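Glucanase/chitosanase (Paenibacillus fukuinensis, PDB 4ZZ5) probably hydrolyses glycosidic bonds of chitosan and glucan, with this chain being its second chitosan-binding module, a beta-sandwich of family CBM32. Local coordinates at residues A[29-34]-A[50-55]; A[33-38]-A[64-69]. All blocks are in the same frame, centred on the assembly; numbering follows the deposited sequence.

Both contacts start from the loop that joins strand 15-17 to strand 39-40. Interaction 1 comes first: its segment 29-34 meets strand 48-54 of the five-stranded sheet, closing a loop of 15 residues that includes strand 39-40. Interaction 2 takes up the same loop at 33-38 and reaches further along the chain, to the end of strand 57-67 in the four-stranded sheet. Gly-33 and Asn-34 belong to both, and the two closures cross, neither enclosing the other. Inside the loop Thr-37 OG1 probably bonds Asp-32 OD2 and Lys-29 O, joining the buried contact to the surface one. One connection thus touches a strand of each sheet.

Interaction 1 of 2, residues A[29-34]-A[50-55]; sequences KAVDGN and IYINLG
Ala-30 and Val-31 meet Ile-50 and Ile-52 through methyl and methylene groups alone, with no hydrogen bond between 29-34 and 50-55. Ala-30 CB lies 3.8 Å from Ile-50 CD1; with CG1 anti to the backbone N (chi1 173°) and the chain extended beyond it (chi2 164°), the isoleucine carries CD1 out to the alanine methyl. Next to it, Val-31 and Ile-52 reach toward each other tip to tip: Val-31 CG1 is 3.9 Å from Ile-52 CD1 and also touches Ile-52 CG1. All four residues are buried. Phe-134 of strand 130-137 packs against both isoleucines, while Thr-15 touches Val-31.

No polar bond joins the two segments; each has an Asx turn of its own. Asp-32 OD1 accepts from Asn-34 N at 3.0 Å, the donor approaching from above the carboxylate plane. The second Asx turn lies at the corner the chain turns at Gly-55: Asn-53 OD1 accepts from Gly-55 N at 2.9 Å, in a bent bond (133° at the hydrogen).

Backbone bonds place the two sides, Ala-30 with Phe-134 and Ile-50 with Val-118. The arrangement is hydrophobic core packing in a beta-sandwich of the F5/8 type C fold, where a connecting loop lays its apolar residues against the inner side of a strand.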
loop_
_atom_site.group_PDB
_atom_site.type_symbol
_atom_site.label_atom_id
_atom_site.label_comp_id
_atom_site.label_asym_id
_atom_site.label_seq_id
_atom_site.Cartn_x
_atom_site.Cartn_y
_atom_site.Cartn_z
ATOM N N LYS A 29 -3.686 -10.235 1.700
ATOM C CA LYS A 29 -3.345 -10.316 3.145
ATOM C C LYS A 29 -3.152 -8.953 3.806
ATOM O O LYS A 29 -3.133 -8.837 5.014
ATOM C CB LYS A 29 -2.165 -11.224 3.362
ATOM C CG LYS A 29 -2.411 -12.684 2.810
ATOM C CD LYS A 29 -3.623 -13.451 3.210
ATOM C CE LYS A 29 -3.532 -14.839 2.493
ATOM N NZ LYS A 29 -3.779 -15.067 1.029
ATOM N N ALA A 30 -2.938 -7.908 2.985
ATOM C CA ALA A 30 -2.794 -6.573 3.516
ATOM C C ALA A 30 -4.137 -5.874 3.745
ATOM O O ALA A 30 -4.123 -4.756 4.307
ATOM C CB ALA A 30 -1.887 -5.742 2.645
ATOM N N VAL A 31 -5.236 -6.428 3.280
ATOM C CA VAL A 31 -6.518 -5.744 3.328
ATOM C C VAL A 31 -7.585 -6.643 3.933
ATOM O O VAL A 31 -8.799 -6.463 3.701
ATOM C CB VAL A 31 -6.990 -5.177 1.970
ATOM C CG1 VAL A 31 -6.013 -4.163 1.465
ATOM C CG2 VAL A 31 -7.205 -6.284 1.005
ATOM N N ASP A 32 -7.182 -7.597 4.761
ATOM C CA ASP A 32 -8.131 -8.551 5.360
ATOM C C ASP A 32 -8.473 -8.136 6.754
ATOM O O ASP A 32 -9.284 -8.906 7.440
ATOM C CB ASP A 32 -7.588 -9.990 5.349
ATOM C CG ASP A 32 -6.237 -10.155 6.018
ATOM O OD1 ASP A 32 -5.721 -9.287 6.698
ATOM O OD2 ASP A 32 -5.752 -11.355 5.880
ATOM N N GLY A 33 -7.981 -7.119 7.349
ATOM C CA GLY A 33 -8.284 -6.725 8.687
ATOM C C GLY A 33 -7.607 -7.514 9.729
ATOM O O GLY A 33 -7.945 -7.368 10.953
ATOM N N ASN A 34 -6.680 -8.388 9.370
ATOM C CA ASN A 34 -6.031 -9.258 10.318
ATOM C C ASN A 34 -4.604 -8.826 10.482
ATOM O O ASN A 34 -3.775 -8.876 9.486
ATOM C CB ASN A 34 -6.119 -10.689 9.783
ATOM C CG ASN A 34 -5.654 -11.764 10.772
ATOM O OD1 ASN A 34 -4.810 -11.540 11.604
ATOM N ND2 ASN A 34 -6.227 -12.949 10.606
ATOM N N ILE A 50 2.015 -2.200 -3.894
ATOM C CA ILE A 50 0.738 -2.849 -3.723
ATOM C C ILE A 50 -0.317 -1.800 -4.007
ATOM O O ILE A 50 -0.198 -0.656 -3.499
ATOM C CB ILE A 50 0.560 -3.445 -2.304
ATOM C CG1 ILE A 50 -0.838 -3.976 -2.096
ATOM C CG2 ILE A 50 0.911 -2.482 -1.190
ATOM C CD1 ILE A 50 -0.925 -4.899 -0.900
ATOM N N TYR A 51 -1.337 -2.122 -4.772
ATOM C CA TYR A 51 -2.485 -1.196 -4.930
ATOM C C TYR A 51 -3.760 -1.868 -4.586
ATOM O O TYR A 51 -3.905 -3.137 -4.685
ATOM C CB TYR A 51 -2.524 -0.499 -6.295
ATOM C CG TYR A 51 -2.862 -1.287 -7.523
ATOM C CD1 TYR A 51 -4.174 -1.706 -7.714
ATOM C CD2 TYR A 51 -1.947 -1.494 -8.491
ATOM C CE1 TYR A 51 -4.436 -2.407 -8.969
ATOM C CE2 TYR A 51 -2.224 -2.155 -9.676
ATOM C CZ TYR A 51 -3.480 -2.602 -9.830
ATOM O OH TYR A 51 -3.789 -3.303 -11.038
ATOM N N ILE A 52 -4.731 -1.070 -4.212
ATOM C CA ILE A 52 -6.101 -1.451 -3.865
ATOM C C ILE A 52 -7.038 -0.833 -4.844
ATOM O O ILE A 52 -6.909 0.392 -5.141
ATOM C CB ILE A 52 -6.442 -0.963 -2.506
ATOM C CG1 ILE A 52 -5.425 -1.435 -1.444
ATOM C CG2 ILE A 52 -7.887 -1.346 -2.141
ATOM C CD1 ILE A 52 -5.492 -0.667 -0.145
ATOM N N ASN A 53 -7.931 -1.585 -5.445
ATOM C CA ASN A 53 -9.059 -1.072 -6.213
ATOM C C ASN A 53 -10.186 -0.788 -5.322
ATOM O O ASN A 53 -10.827 -1.704 -4.756
ATOM C CB ASN A 53 -9.426 -2.155 -7.234
ATOM C CG ASN A 53 -10.509 -1.635 -8.188
ATOM O OD1 ASN A 53 -11.167 -0.615 -7.920
ATOM N ND2 ASN A 53 -10.640 -2.289 -9.326
ATOM N N LEU A 54 -10.490 0.503 -4.994
ATOM C CA LEU A 54 -11.558 0.832 -4.110
ATOM C C LEU A 54 -12.988 0.545 -4.685
ATOM O O LEU A 54 -13.942 0.540 -3.830
ATOM C CB LEU A 54 -11.454 2.352 -3.761
ATOM C CG LEU A 54 -10.190 2.744 -3.030
ATOM C CD1 LEU A 54 -10.293 4.289 -2.863
ATOM C CD2 LEU A 54 -9.955 2.058 -1.761
ATOM N N GLY A 55 -13.064 0.343 -5.945
ATOM C CA GLY A 55 -14.362 -0.232 -6.509
ATOM C C GLY A 55 -15.278 0.816 -7.024
ATOM O O GLY A 55 -16.145 0.551 -7.834
#

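Interaction 2 of 2, residues A[33-38]-A[64-69]; sequences GNAATR and KLNWED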
loop_
_atom_site.group_PDB
_atom_site.type_symbol
_atom_site.label_atom_id
_atom_site.label_comp_id
_atom_site.label_asym_id
_atom_site.label_seq_id
_atom_site.Cartn_x
_atom_site.Cartn_y
_atom_site.Cartn_z
ATOM N N GLY A 33 -7.981 -7.119 7.349
ATOM C CA GLY A 33 -8.284 -6.725 8.687
ATOM C C GLY A 33 -7.607 -7.514 9.729
ATOM O O GLY A 33 -7.945 -7.368 10.953
ATOM N N ASN A 34 -6.680 -8.388 9.370
ATOM C CA ASN A 34 -6.031 -9.258 10.318
ATOM C C ASN A 34 -4.604 -8.826 10.482
ATOM O O ASN A 34 -3.775 -8.876 9.486
ATOM C CB ASN A 34 -6.119 -10.689 9.783
ATOM C CG ASN A 34 -5.654 -11.764 10.772
ATOM O OD1 ASN A 34 -4.810 -11.540 11.604
ATOM N ND2 ASN A 34 -6.227 -12.949 10.606
ATOM N N ALA A 35 -4.185 -8.467 11.679
ATOM C CA ALA A 35 -2.852 -8.022 11.986
ATOM C C ALA A 35 -1.786 -9.093 12.005
ATOM O O ALA A 35 -0.596 -8.780 12.075
ATOM C CB ALA A 35 -2.878 -7.253 13.317
ATOM N N ALA A 36 -2.226 -10.331 11.849
ATOM C CA ALA A 36 -1.298 -11.474 11.814
ATOM C C ALA A 36 -1.186 -12.129 10.470
ATOM O O ALA A 36 -0.629 -13.230 10.315
ATOM C CB ALA A 36 -1.705 -12.564 12.881
ATOM N N THR A 37 -1.667 -11.482 9.374
ATOM C CA THR A 37 -1.470 -11.894 8.019
ATOM C C THR A 37 -0.832 -10.657 7.279
ATOM O O THR A 37 -1.246 -9.499 7.562
ATOM C CB THR A 37 -2.712 -12.249 7.288
ATOM O OG1 THR A 37 -3.569 -11.062 7.263
ATOM C CG2 THR A 37 -3.448 -13.413 8.076
ATOM N N ARG A 38 0.059 -10.919 6.363
ATOM C CA ARG A 38 0.718 -9.816 5.621
ATOM C C ARG A 38 0.985 -10.138 4.204
ATOM O O ARG A 38 1.204 -11.308 3.801
ATOM C CB ARG A 38 2.034 -9.465 6.340
ATOM C CG ARG A 38 3.041 -10.635 6.458
ATOM C CD ARG A 38 4.164 -10.292 7.398
ATOM N NE ARG A 38 5.091 -11.415 7.665
ATOM C CZ ARG A 38 6.178 -11.634 7.011
ATOM N NH1 ARG A 38 6.660 -10.832 6.127
ATOM N NH2 ARG A 38 6.916 -12.745 7.298
ATOM N N LYS A 64 -3.446 4.336 6.694
ATOM C CA LYS A 64 -2.685 3.774 7.774
ATOM C C LYS A 64 -2.000 2.538 7.320
ATOM O O LYS A 64 -2.625 1.610 6.809
ATOM C CB LYS A 64 -3.563 3.495 9.001
ATOM C CG LYS A 64 -2.819 3.016 10.227
ATOM C CD LYS A 64 -3.798 2.652 11.365
ATOM C CE LYS A 64 -3.430 3.231 12.715
ATOM N NZ LYS A 64 -4.668 3.798 13.334
ATOM N N LEU A 65 -0.681 2.485 7.486
ATOM C CA LEU A 65 0.128 1.307 7.163
ATOM C C LEU A 65 0.553 0.610 8.410
ATOM O O LEU A 65 0.996 1.332 9.360
ATOM C CB LEU A 65 1.348 1.706 6.354
ATOM C CG LEU A 65 1.031 2.443 5.052
ATOM C CD1 LEU A 65 2.340 2.760 4.308
ATOM C CD2 LEU A 65 0.053 1.667 4.120
ATOM N N ASN A 66 0.518 -0.682 8.472
ATOM C CA ASN A 66 1.066 -1.440 9.602
ATOM C C ASN A 66 2.162 -2.325 9.017
ATOM O O ASN A 66 1.862 -3.369 8.395
ATOM C CB ASN A 66 0.007 -2.261 10.305
ATOM C CG ASN A 66 0.587 -3.124 11.410
ATOM O OD1 ASN A 66 1.713 -3.122 11.675
ATOM N ND2 ASN A 66 -0.299 -3.938 12.043
ATOM N N TRP A 67 3.404 -1.876 9.130
ATOM C CA TRP A 67 4.530 -2.530 8.550
ATOM C C TRP A 67 5.019 -3.704 9.319
ATOM O O TRP A 67 5.054 -3.642 10.569
ATOM C CB TRP A 67 5.719 -1.631 8.346
ATOM C CG TRP A 67 5.520 -0.464 7.403
ATOM C CD1 TRP A 67 5.219 0.801 7.721
ATOM C CD2 TRP A 67 5.740 -0.492 5.969
ATOM N NE1 TRP A 67 5.221 1.595 6.570
ATOM C CE2 TRP A 67 5.538 0.788 5.506
ATOM C CE3 TRP A 67 6.085 -1.504 5.079
ATOM C CZ2 TRP A 67 5.634 1.123 4.155
ATOM C CZ3 TRP A 67 6.145 -1.162 3.773
ATOM C CH2 TRP A 67 5.941 0.088 3.314
ATOM N N GLU A 68 5.468 -4.769 8.683
ATOM C CA GLU A 68 6.292 -5.827 9.299
ATOM C C GLU A 68 7.692 -5.249 9.388
ATOM O O GLU A 68 8.042 -4.144 9.010
ATOM C CB GLU A 68 6.166 -7.083 8.447
ATOM C CG GLU A 68 6.767 -8.339 9.043
ATOM C CD GLU A 68 8.114 -8.631 8.500
ATOM O OE1 GLU A 68 8.594 -8.097 7.483
ATOM O OE2 GLU A 68 8.771 -9.535 9.185
ATOM N N ASP A 69 8.618 -6.018 10.009
ATOM C CA ASP A 69 9.998 -5.561 10.153
ATOM C C ASP A 69 10.682 -5.158 8.871
ATOM O O ASP A 69 11.529 -4.263 8.876
ATOM C CB ASP A 69 10.823 -6.684 10.846
ATOM C CG ASP A 69 10.697 -6.707 12.381
ATOM O OD1 ASP A 69 10.374 -5.712 13.000
ATOM O OD2 ASP A 69 11.143 -7.782 12.881
HETATM O O HOH W 1 0.697 -6.430 13.453
#
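Arg-38 and Glu-68 stack their charged groups face to face instead of pairing them edge to edge. The guanidinium and carboxylate planes lie only 16° apart, and Glu-68 CD sits over one guanidinium face toward its rim, 3.5 Å from Arg-38 NH1. The salt bridge is correspondingly long, 3.6 Å from Arg-38 NH1 to Glu-68 OE1: the oxygen stands above the plane of the guanidinium, where none of its hydrogens is directed, so that pair is probably held by charge without a directed hydrogen bond. The aliphatic parts meet as well, Arg-38 CD being 3.6 Å from Glu-68 CG. Arg-38 runs extended from CG to NE, whereas Glu-68 is turned about its CB-CG bond (chi2 -99°), which lays its carboxylate over the guanidinium. Each charged end has a directed bond elsewhere: Arg-38 NH1 with Ser-130 OG, Glu-68 OE1 with Ala-70 N. Arg-38 also makes a cation-pi contact with Trp-132.

Further along, one water joins the segments: it donates to Ala-35 O at 3.0 Å and accepts from Asn-66 ND2 at 3.0 Å. The direct approach, Ala-35 CB to Asn-66 ND2, is a loose 4.4 Å, and the water bridges the polar atoms beside it.

The loop forms a type I turn from Asn-34 to Thr-37, its backbone bond weak, accompanied by an Asx turn in which Asn-34 OD1 accepts from Ala-36 N at 2.9 Å. A bound 1,2-ethanediol, probably from the crystallisation liquor, lies about 5 Å from the Glu-68 side chain. The contact joins a loop to the end of strand 57-67 and the first residue beyond it at the surface of the beta-sandwich, a region of connecting loops like those that carry the ligand sites of many CBM32 modules.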